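Local structure of phosphoglycerate kinase (Coxiella burnetii, 4NG4) at residues A[320-325]-A[343-348]; A[221-226]-A[311-316]; A[358-363]-A[373-378]. The protein catalyses the reversible transfer of a phosphoryl group between ATP and (2R)-3-phosphoglycerate, a step of glycolysis. One frame throughout, in Å; residues are numbered along the deposited sequence.

In the fold
Contact 2 comes first along the chain: strand 221-226 meets residues 311-316 of helix 304-316 after 84 intervening residues, closing the longest loop of the three. That helix leads directly into strand 319-323, where contact 1 opens, to close 17 residues later on helix 336-347. After strand 351-354, contact 3 joins helix 357-365 to strand 374-375 across nine residues. The loops follow in series, neither nesting nor crossing, and all bind helices to one parallel sheet, from edge strand 221-226 to edge strand 374-375. M314 of contact 2 packs on I320 and V345 of contact 1, whose W322 touches T359 and L363 of contact 3. ADP touches all three.

Contact 1 of 3, residues A[320-325]-A[343-348]; sequences IVWNGP and QAVAKS. With ADP (adenosine-5'-diphosphate), chain E.
I320 lays its CD1 methyl against V345, with CD1 4.1 Å from V345 CG1, and the two branched side chains pass each other at a slant. An extended side chain (chi2 176°) carries CD1 forward from strand 319-323 to the last turn of helix 336-347. The same methyl also comes within van der Waals distance of S348, just past the helix end.

V345 divides its two methyls between two strand residues. With CG1 anti to the backbone N (chi1 -177°) and turned to I320, CG2 approaches the W322 ring obliquely, 4.3 Å from W322 CE3. The indole is held at its other end by its own segment: W322 NE1 donates to G324 O at 2.8 Å. The acceptor lies in the indole plane, at the ring edge, whereas the donor stands well above the carbonyl plane. L341 and A342 of helix 336-347 and T359 and L363 of helix 357-365 also pack against the tryptophan, which thus sits between two helices of the same sheet face.

Beyond W322 the strand runs into the ADP site. N323 ND2 makes a weak hydrogen bond to ADP O3B at 2.6 Å, while N323 OD1 accepts from K208 NZ and ND2 also pairs with G355 O, which together fix the amide orientation. P325 CD lies 3.6 Å from ADP O3A. Within this beta-alpha-beta unit the strand meets the helix mainly through apolar side chains, with S348 at the margin, and the polar side-chain bonds of the strand lie toward its C-terminal end, by the phosphates.

Contact 2 of 3, residues A[221-226]-A[311-316]; sequences QLIVGG and AKLMAQ. With ADP (adenosine-5'-diphosphate), chain E.
The carbonyl oxygen of M314, a residue whose methyl touches I223 across the contact, receives a probable hydrogen bond from the hydroxyl of S348. This ties the last turn of helix 304-316 to the residue following helix 336-347.

The M314 side chain leaves the helix pointing away from strand 221-226, but bends at chi2 (-39°) and chi3 bring its end back. M314 CE and I223 CD1 meet tip to tip at 3.6 Å, and V197 and V199 of the adjoining strand also pack on the methionine. L313 points at the strand directly and uses both branches. Its CD2 lies 3.6 Å from Q221 CG, and its CD1 lies between Q221 CG and I223 CD1. Q221 meets it chiefly with CG, its chain folded at chi2 (79°), and the amide carbon CD lies just behind.

The axes of the two segments pass 10.3 Å apart at 139° between their directions, well off antiparallel. At the far end of the strand G226 CA approaches N7 of the ADP adenine at 3.2 Å. A helix laid over the edge of a parallel sheet whose strand ends meet the nucleotide is characteristic of the Rossmann-like nucleotide-binding domain of phosphoglycerate kinases.

Contact 3 of 3, residues A[358-363]-A[373-378]; sequences DTLAAL and SYVSTA. With ADP (adenosine-5'-diphosphate), chain E.
L360 is the residue of helix 357-365 that touches segment 373-378, and the two residues before it hold the nucleotide. D358 comes first: its backbone N donates to ADP O2B at 3.1 Å in a nearly straight bond (165°), and its carboxylate lies beside the ribose, with D358 OD2 3.3 Å from ADP O3'. T359 N follows with a hydrogen bond of 2.7 Å to ADP O1B. The T359 hydroxyl points to the same oxygen, although the modelled separation is too short to be taken literally. Two successive backbone N-H groups thus grip the beta phosphate at the start of the helix, where the helix dipole would be expected to stabilise its negative charge.

L360 turns toward the other segment. Its CD2 packs on V375 CG1 at 3.3 Å, the two side chains slanting past each other. With V375 CG1 anti to the backbone N (chi1 178°), this single methyl meets both leucine branches. The contact closes the beta-alpha-beta unit of strand 351-354, helix 357-365 and edge strand 374-375, and V354 of the first strand of that unit also lies against L360. L360 CD1 extends further along the segment, 3.4 Å from the backbone oxygen S376 O and 4.0 Å from T377 CG2. Here S376 OG accepts from A378 N at 3.3 Å, an ST turn, and is also hydrogen-bonded to E181 of helix 176-190.

Near the end of the helix, L363 points toward segment 373-378 but stops short of contact with it, packing instead on V354, T369 and M372.

Contact 1 of 3, residues A[320-325]-A[343-348]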
loop_
_atom_site.group_PDB
_atom_site.type_symbol
_atom_site.label_atom_id
_atom_site.label_comp_id
_atom_site.label_asym_id
_atom_site.label_seq_id
_atom_site.Cartn_x
_atom_site.Cartn_y
_atom_site.Cartn_z
ATOM N N ILE A 320 15.900 -0.142 -0.160
ATOM C CA ILE A 320 15.212 1.100 -0.537
ATOM C C ILE A 320 13.688 1.015 -0.335
ATOM O O ILE A 320 13.061 0.014 -0.672
ATOM C CB ILE A 320 15.506 1.478 -1.995
ATOM C CG1 ILE A 320 17.019 1.668 -2.218
ATOM C CG2 ILE A 320 14.750 2.733 -2.362
ATOM C CD1 ILE A 320 17.415 1.961 -3.659
ATOM N N VAL A 321 13.098 2.072 0.223
ATOM C CA VAL A 321 11.643 2.141 0.412
ATOM C C VAL A 321 11.169 3.449 -0.210
ATOM O O VAL A 321 11.583 4.498 0.222
ATOM C CB VAL A 321 11.250 2.078 1.919
ATOM C CG1 VAL A 321 9.756 2.092 2.089
ATOM C CG2 VAL A 321 11.804 0.831 2.567
ATOM N N TRP A 322 10.317 3.397 -1.225
ATOM C CA TRP A 322 9.972 4.608 -1.972
ATOM C C TRP A 322 8.461 4.770 -2.190
ATOM O O TRP A 322 7.821 3.924 -2.802
ATOM C CB TRP A 322 10.716 4.616 -3.299
ATOM C CG TRP A 322 10.235 5.624 -4.279
ATOM C CD1 TRP A 322 9.759 6.880 -4.015
ATOM C CD2 TRP A 322 10.190 5.474 -5.696
ATOM N NE1 TRP A 322 9.405 7.507 -5.186
ATOM C CE2 TRP A 322 9.669 6.665 -6.230
ATOM C CE3 TRP A 322 10.528 4.443 -6.564
ATOM C CZ2 TRP A 322 9.481 6.847 -7.595
ATOM C CZ3 TRP A 322 10.332 4.628 -7.922
ATOM C CH2 TRP A 322 9.810 5.816 -8.421
ATOM N N ASN A 323 7.928 5.881 -1.678
ATOM C CA ASN A 323 6.526 6.221 -1.735
ATOM C C ASN A 323 6.352 7.667 -2.129
ATOM O O ASN A 323 6.493 8.558 -1.295
ATOM C CB ASN A 323 5.890 6.018 -0.367
ATOM C CG ASN A 323 4.500 6.627 -0.274
ATOM O OD1 ASN A 323 4.160 7.273 0.721
ATOM N ND2 ASN A 323 3.698 6.447 -1.319
ATOM N N GLY A 324 6.051 7.904 -3.396
ATOM C CA GLY A 324 5.712 9.243 -3.869
ATOM C C GLY A 324 6.666 9.790 -4.917
ATOM O O GLY A 324 7.891 9.811 -4.712
ATOM N N PRO A 325 6.118 10.260 -6.048
ATOM C CA PRO A 325 6.959 10.872 -7.082
ATOM C C PRO A 325 7.504 12.225 -6.619
ATOM O O PRO A 325 6.833 12.941 -5.856
ATOM C CB PRO A 325 6.004 11.048 -8.247
ATOM C CG PRO A 325 4.667 11.269 -7.593
ATOM C CD PRO A 325 4.684 10.495 -6.293
ATOM N N GLN A 343 14.803 4.982 -12.387
ATOM C CA GLN A 343 15.870 4.241 -13.051
ATOM C C GLN A 343 16.994 3.888 -12.081
ATOM O O GLN A 343 17.532 2.775 -12.143
ATOM C CB GLN A 343 16.407 5.034 -14.243
ATOM C CG GLN A 343 15.378 5.186 -15.363
ATOM C CD GLN A 343 15.872 6.019 -16.543
ATOM O OE1 GLN A 343 16.672 6.939 -16.372
ATOM N NE2 GLN A 343 15.382 5.705 -17.747
ATOM N N ALA A 344 17.327 4.807 -11.170
ATOM C CA ALA A 344 18.381 4.562 -10.180
ATOM C C ALA A 344 18.032 3.386 -9.254
ATOM O O ALA A 344 18.878 2.534 -8.986
ATOM C CB ALA A 344 18.673 5.823 -9.379
ATOM N N VAL A 345 16.783 3.327 -8.798
ATOM C CA VAL A 345 16.320 2.218 -7.957
ATOM C C VAL A 345 16.338 0.906 -8.753
ATOM O O VAL A 345 16.709 -0.146 -8.224
ATOM C CB VAL A 345 14.892 2.466 -7.414
ATOM C CG1 VAL A 345 14.444 1.338 -6.481
ATOM C CG2 VAL A 345 14.825 3.805 -6.680
ATOM N N ALA A 346 15.948 0.975 -10.024
ATOM C CA ALA A 346 15.981 -0.200 -10.896
ATOM C C ALA A 346 17.412 -0.754 -11.043
ATOM O O ALA A 346 17.696 -1.868 -10.570
ATOM C CB ALA A 346 15.382 0.129 -12.265
ATOM N N LYS A 347 18.298 0.031 -11.671
ATOM C CA LYS A 347 19.708 -0.350 -11.866
ATOM C C LYS A 347 20.344 -0.805 -10.554
ATOM O O LYS A 347 21.189 -1.699 -10.544
ATOM C CB LYS A 347 20.533 0.819 -12.425
ATOM C CG LYS A 347 20.139 1.311 -13.822
ATOM C CD LYS A 347 20.889 2.601 -14.185
ATOM C CE LYS A 347 20.124 3.486 -15.177
ATOM N NZ LYS A 347 20.551 4.922 -15.125
ATOM N N SER A 348 19.917 -0.185 -9.454
ATOM C CA SER A 348 20.473 -0.477 -8.148
ATOM C C SER A 348 20.284 -1.916 -7.707
ATOM O O SER A 348 19.424 -2.641 -8.185
ATOM C CB SER A 348 19.906 0.456 -7.080
ATOM O OG SER A 348 20.343 0.054 -5.788
HETATM P PB ADP E . 1.627 8.469 -3.924
HETATM O O1B ADP E . 2.477 7.897 -5.031
HETATM O O2B ADP E . 0.143 8.427 -4.225
HETATM O O3B ADP E . 2.003 7.987 -2.542
HETATM P PA ADP E . 1.320 11.189 -3.062
HETATM O O1A ADP E . -0.131 10.825 -2.858
HETATM O O2A ADP E . 2.150 11.472 -1.837
HETATM O O3A ADP E . 2.064 10.029 -3.915
HETATM O "O5'" ADP E . 1.324 12.490 -4.028
HETATM C "C5'" ADP E . 1.853 12.466 -5.361
HETATM C "C4'" ADP E . 1.114 13.455 -6.251
HETATM O "O4'" ADP E . 1.483 14.791 -5.886
HETATM C "C3'" ADP E . 1.451 13.258 -7.731
HETATM O "O3'" ADP E . 0.269 12.966 -8.492
HETATM C "C2'" ADP E . 2.133 14.550 -8.167
HETATM O "O2'" ADP E . 1.651 15.045 -9.419
HETATM C "C1'" ADP E . 1.869 15.552 -7.040
HETATM N N9 ADP E . 3.067 16.418 -6.786
HETATM C C8 ADP E . 4.301 16.006 -6.406
HETATM N N7 ADP E . 5.138 17.070 -6.284
HETATM C C5 ADP E . 4.447 18.189 -6.583
HETATM C C6 ADP E . 4.723 19.645 -6.649
HETATM N N6 ADP E . 5.949 20.152 -6.364
HETATM N N1 ADP E . 3.696 20.460 -7.003
HETATM C C2 ADP E . 2.455 20.005 -7.300
HETATM N N3 ADP E . 2.141 18.696 -7.262
HETATM C C4 ADP E . 3.074 17.756 -6.918
#

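Contact 2 of 3, residues A[221-226]-A[311-316]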
loop_
_atom_site.group_PDB
_atom_site.type_symbol
_atom_site.label_atom_id
_atom_site.label_comp_id
_atom_site.label_asym_id
_atom_site.label_seq_id
_atom_site.Cartn_x
_atom_site.Cartn_y
_atom_site.Cartn_z
ATOM N N GLN A 221 19.671 7.302 5.316
ATOM C CA GLN A 221 19.413 8.485 4.515
ATOM C C GLN A 221 17.902 8.605 4.372
ATOM O O GLN A 221 17.194 7.578 4.412
ATOM C CB GLN A 221 20.047 8.338 3.127
ATOM C CG GLN A 221 21.572 8.555 3.049
ATOM C CD GLN A 221 22.412 7.354 3.518
ATOM O OE1 GLN A 221 22.132 6.204 3.171
ATOM N NE2 GLN A 221 23.455 7.630 4.287
ATOM N N LEU A 222 17.400 9.839 4.231
ATOM C CA LEU A 222 15.976 10.070 3.911
ATOM C C LEU A 222 15.834 11.203 2.907
ATOM O O LEU A 222 16.492 12.233 3.029
ATOM C CB LEU A 222 15.178 10.406 5.174
ATOM C CG LEU A 222 13.666 10.649 5.022
ATOM C CD1 LEU A 222 12.927 9.340 4.867
ATOM C CD2 LEU A 222 13.110 11.434 6.205
ATOM N N ILE A 223 14.972 11.009 1.915
ATOM C CA ILE A 223 14.802 11.968 0.823
ATOM C C ILE A 223 13.348 12.373 0.682
ATOM O O ILE A 223 12.478 11.541 0.430
ATOM C CB ILE A 223 15.231 11.355 -0.508
ATOM C CG1 ILE A 223 16.750 11.225 -0.578
ATOM C CG2 ILE A 223 14.748 12.220 -1.679
ATOM C CD1 ILE A 223 17.223 10.470 -1.797
ATOM N N VAL A 224 13.082 13.659 0.837
ATOM C CA VAL A 224 11.740 14.178 0.637
ATOM C C VAL A 224 11.653 14.777 -0.766
ATOM O O VAL A 224 12.622 15.367 -1.248
ATOM C CB VAL A 224 11.355 15.247 1.697
ATOM C CG1 VAL A 224 11.480 14.688 3.089
ATOM C CG2 VAL A 224 12.204 16.490 1.552
ATOM N N GLY A 225 10.482 14.625 -1.394
ATOM C CA GLY A 225 10.200 15.171 -2.719
ATOM C C GLY A 225 8.841 15.848 -2.816
ATOM O O GLY A 225 7.940 15.586 -2.005
ATOM N N GLY A 226 8.707 16.732 -3.811
ATOM C CA GLY A 226 7.460 17.460 -4.087
ATOM C C GLY A 226 7.044 18.467 -3.026
ATOM O O GLY A 226 7.890 19.086 -2.354
ATOM N N ALA A 311 20.734 9.805 -6.997
ATOM C CA ALA A 311 21.269 8.686 -7.756
ATOM C C ALA A 311 22.436 7.995 -7.031
ATOM O O ALA A 311 22.612 6.769 -7.145
ATOM C CB ALA A 311 21.699 9.151 -9.146
ATOM N N LYS A 312 23.233 8.769 -6.294
ATOM C CA LYS A 312 24.339 8.213 -5.501
ATOM C C LYS A 312 23.813 7.355 -4.357
ATOM O O LYS A 312 24.273 6.236 -4.166
ATOM C CB LYS A 312 25.241 9.341 -4.964
ATOM C CG LYS A 312 26.544 8.882 -4.270
ATOM C CD LYS A 312 27.604 10.020 -4.257
ATOM C CE LYS A 312 28.857 9.703 -3.400
ATOM N NZ LYS A 312 29.581 8.472 -3.851
ATOM N N LEU A 313 22.835 7.870 -3.619
ATOM C CA LEU A 313 22.317 7.174 -2.442
ATOM C C LEU A 313 21.593 5.863 -2.816
ATOM O O LEU A 313 21.667 4.869 -2.068
ATOM C CB LEU A 313 21.405 8.099 -1.623
ATOM C CG LEU A 313 22.041 9.390 -1.091
ATOM C CD1 LEU A 313 21.021 10.347 -0.457
ATOM C CD2 LEU A 313 23.150 9.059 -0.126
ATOM N N MET A 314 20.911 5.859 -3.966
ATOM C CA MET A 314 20.275 4.637 -4.464
ATOM C C MET A 314 21.315 3.586 -4.848
ATOM O O MET A 314 21.164 2.401 -4.508
ATOM C CB MET A 314 19.352 4.918 -5.658
ATOM C CG MET A 314 18.144 5.820 -5.343
ATOM S SD MET A 314 17.369 5.529 -3.752
ATOM C CE MET A 314 16.961 7.215 -3.308
ATOM N N ALA A 315 22.357 4.023 -5.560
ATOM C CA ALA A 315 23.415 3.117 -6.032
ATOM C C ALA A 315 24.193 2.459 -4.872
ATOM O O ALA A 315 24.636 1.315 -4.957
ATOM C CB ALA A 315 24.358 3.871 -6.956
ATOM N N GLN A 316 24.320 3.198 -3.777
ATOM C CA GLN A 316 25.054 2.749 -2.608
ATOM C C GLN A 316 24.176 1.983 -1.628
ATOM O O GLN A 316 24.684 1.390 -0.677
ATOM C CB GLN A 316 25.640 3.961 -1.895
ATOM C CG GLN A 316 26.705 4.682 -2.687
ATOM C CD GLN A 316 27.108 6.006 -2.062
ATOM O OE1 GLN A 316 26.348 6.603 -1.276
ATOM N NE2 GLN A 316 28.304 6.488 -2.420
HETATM P PB ADP E . 1.627 8.469 -3.924
HETATM O O1B ADP E . 2.477 7.897 -5.031
HETATM O O2B ADP E . 0.143 8.427 -4.225
HETATM O O3B ADP E . 2.003 7.987 -2.542
HETATM P PA ADP E . 1.320 11.189 -3.062
HETATM O O1A ADP E . -0.131 10.825 -2.858
HETATM O O2A ADP E . 2.150 11.472 -1.837
HETATM O O3A ADP E . 2.064 10.029 -3.915
HETATM O "O5'" ADP E . 1.324 12.490 -4.028
HETATM C "C5'" ADP E . 1.853 12.466 -5.361
HETATM C "C4'" ADP E . 1.114 13.455 -6.251
HETATM O "O4'" ADP E . 1.483 14.791 -5.886
HETATM C "C3'" ADP E . 1.451 13.258 -7.731
HETATM O "O3'" ADP E . 0.269 12.966 -8.492
HETATM C "C2'" ADP E . 2.133 14.550 -8.167
HETATM O "O2'" ADP E . 1.651 15.045 -9.419
HETATM C "C1'" ADP E . 1.869 15.552 -7.040
HETATM N N9 ADP E . 3.067 16.418 -6.786
HETATM C C8 ADP E . 4.301 16.006 -6.406
HETATM N N7 ADP E . 5.138 17.070 -6.284
HETATM C C5 ADP E . 4.447 18.189 -6.583
HETATM C C6 ADP E . 4.723 19.645 -6.649
HETATM N N6 ADP E . 5.949 20.152 -6.364
HETATM N N1 ADP E . 3.696 20.460 -7.003
HETATM C C2 ADP E . 2.455 20.005 -7.300
HETATM N N3 ADP E . 2.141 18.696 -7.262
HETATM C C4 ADP E . 3.074 17.756 -6.918
#

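Contact 3 of 3, residues A[358-363]-A[373-378]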
loop_
_atom_site.group_PDB
_atom_site.type_symbol
_atom_site.label_atom_id
_atom_site.label_comp_id
_atom_site.label_asym_id
_atom_site.label_seq_id
_atom_site.Cartn_x
_atom_site.Cartn_y
_atom_site.Cartn_z
ATOM N N ASP A 358 -0.009 7.038 -6.991
ATOM C CA ASP A 358 0.664 7.842 -8.017
ATOM C C ASP A 358 2.054 7.305 -8.392
ATOM O O ASP A 358 2.437 7.361 -9.559
ATOM C CB ASP A 358 0.721 9.317 -7.595
ATOM C CG ASP A 358 -0.655 10.002 -7.653
ATOM O OD1 ASP A 358 -1.343 9.956 -8.712
ATOM O OD2 ASP A 358 -1.053 10.594 -6.628
ATOM N N THR A 359 2.777 6.758 -7.414
ATOM C CA THR A 359 4.109 6.179 -7.630
ATOM C C THR A 359 4.036 4.989 -8.573
ATOM O O THR A 359 4.818 4.888 -9.513
ATOM C CB THR A 359 4.738 5.702 -6.305
ATOM O OG1 THR A 359 4.632 6.738 -5.312
ATOM C CG2 THR A 359 6.193 5.348 -6.501
ATOM N N LEU A 360 3.093 4.083 -8.336
ATOM C CA LEU A 360 2.846 3.008 -9.291
ATOM C C LEU A 360 2.496 3.586 -10.674
ATOM O O LEU A 360 2.943 3.067 -11.695
ATOM C CB LEU A 360 1.717 2.082 -8.817
ATOM C CG LEU A 360 1.893 1.246 -7.540
ATOM C CD1 LEU A 360 1.208 -0.104 -7.700
ATOM C CD2 LEU A 360 3.353 1.059 -7.128
ATOM N N ALA A 361 1.696 4.650 -10.709
ATOM C CA ALA A 361 1.356 5.278 -11.975
ATOM C C ALA A 361 2.626 5.702 -12.716
ATOM O O ALA A 361 2.758 5.459 -13.918
ATOM C CB ALA A 361 0.433 6.456 -11.755
ATOM N N ALA A 362 3.572 6.300 -11.989
ATOM C CA ALA A 362 4.879 6.674 -12.562
ATOM C C ALA A 362 5.628 5.452 -13.102
ATOM O O ALA A 362 5.978 5.389 -14.274
ATOM C CB ALA A 362 5.720 7.375 -11.536
ATOM N N LEU A 363 5.860 4.481 -12.229
ATOM C CA LEU A 363 6.516 3.232 -12.601
ATOM C C LEU A 363 5.890 2.565 -13.824
ATOM O O LEU A 363 6.569 1.886 -14.592
ATOM C CB LEU A 363 6.477 2.255 -11.427
ATOM C CG LEU A 363 7.381 2.584 -10.251
ATOM C CD1 LEU A 363 7.304 1.437 -9.260
ATOM C CD2 LEU A 363 8.815 2.814 -10.710
ATOM N N SER A 373 11.843 -4.716 -6.672
ATOM C CA SER A 373 11.803 -6.050 -6.061
ATOM C C SER A 373 10.390 -6.376 -5.585
ATOM O O SER A 373 9.953 -7.528 -5.673
ATOM C CB SER A 373 12.778 -6.155 -4.886
ATOM O OG SER A 373 13.882 -5.267 -5.035
ATOM N N TYR A 374 9.676 -5.366 -5.081
ATOM C CA TYR A 374 8.303 -5.558 -4.622
ATOM C C TYR A 374 7.457 -4.326 -4.869
ATOM O O TYR A 374 7.808 -3.234 -4.425
ATOM C CB TYR A 374 8.271 -5.905 -3.131
ATOM C CG TYR A 374 6.930 -6.421 -2.707
ATOM C CD1 TYR A 374 6.573 -7.741 -2.952
ATOM C CD2 TYR A 374 5.991 -5.586 -2.102
ATOM C CE1 TYR A 374 5.323 -8.226 -2.586
ATOM C CE2 TYR A 374 4.731 -6.068 -1.728
ATOM C CZ TYR A 374 4.414 -7.384 -1.974
ATOM O OH TYR A 374 3.189 -7.881 -1.619
ATOM N N VAL A 375 6.339 -4.504 -5.569
ATOM C CA VAL A 375 5.386 -3.425 -5.772
ATOM C C VAL A 375 4.153 -3.703 -4.941
ATOM O O VAL A 375 3.518 -4.736 -5.118
ATOM C CB VAL A 375 4.967 -3.322 -7.238
ATOM C CG1 VAL A 375 3.934 -2.209 -7.410
ATOM C CG2 VAL A 375 6.192 -3.092 -8.123
ATOM N N SER A 376 3.820 -2.790 -4.030
ATOM C CA SER A 376 2.583 -2.898 -3.250
ATOM C C SER A 376 1.433 -2.226 -3.973
ATOM O O SER A 376 1.555 -1.089 -4.420
ATOM C CB SER A 376 2.736 -2.261 -1.870
ATOM O OG SER A 376 1.529 -2.410 -1.140
ATOM N N THR A 377 0.313 -2.936 -4.061
ATOM C CA THR A 377 -0.902 -2.416 -4.670
ATOM C C THR A 377 -1.936 -2.079 -3.581
ATOM O O THR A 377 -3.092 -1.794 -3.877
ATOM C CB THR A 377 -1.464 -3.434 -5.687
ATOM O OG1 THR A 377 -1.620 -4.703 -5.047
ATOM C CG2 THR A 377 -0.523 -3.590 -6.875
ATOM N N ALA A 378 -1.481 -2.055 -2.328
ATOM C CA ALA A 378 -2.353 -1.934 -1.152
ATOM C C ALA A 378 -2.836 -0.508 -0.821
ATOM O O ALA A 378 -3.907 -0.345 -0.232
ATOM C CB ALA A 378 -1.661 -2.535 0.064
HETATM P PB ADP E . 1.627 8.469 -3.924
HETATM O O1B ADP E . 2.477 7.897 -5.031
HETATM O O2B ADP E . 0.143 8.427 -4.225
HETATM O O3B ADP E . 2.003 7.987 -2.542
HETATM P PA ADP E . 1.320 11.189 -3.062
HETATM O O1A ADP E . -0.131 10.825 -2.858
HETATM O O2A ADP E . 2.150 11.472 -1.837
HETATM O O3A ADP E . 2.064 10.029 -3.915
HETATM O "O5'" ADP E . 1.324 12.490 -4.028
HETATM C "C5'" ADP E . 1.853 12.466 -5.361
HETATM C "C4'" ADP E . 1.114 13.455 -6.251
HETATM O "O4'" ADP E . 1.483 14.791 -5.886
HETATM C "C3'" ADP E . 1.451 13.258 -7.731
HETATM O "O3'" ADP E . 0.269 12.966 -8.492
HETATM C "C2'" ADP E . 2.133 14.550 -8.167
HETATM O "O2'" ADP E . 1.651 15.045 -9.419
HETATM C "C1'" ADP E . 1.869 15.552 -7.040
HETATM N N9 ADP E . 3.067 16.418 -6.786
HETATM C C8 ADP E . 4.301 16.006 -6.406
HETATM N N7 ADP E . 5.138 17.070 -6.284
HETATM C C5 ADP E . 4.447 18.189 -6.583
HETATM C C6 ADP E . 4.723 19.645 -6.649
HETATM N N6 ADP E . 5.949 20.152 -6.364
HETATM N N1 ADP E . 3.696 20.460 -7.003
HETATM C C2 ADP E . 2.455 20.005 -7.300
HETATM N N3 ADP E . 2.141 18.696 -7.262
HETATM C C4 ADP E . 3.074 17.756 -6.918
#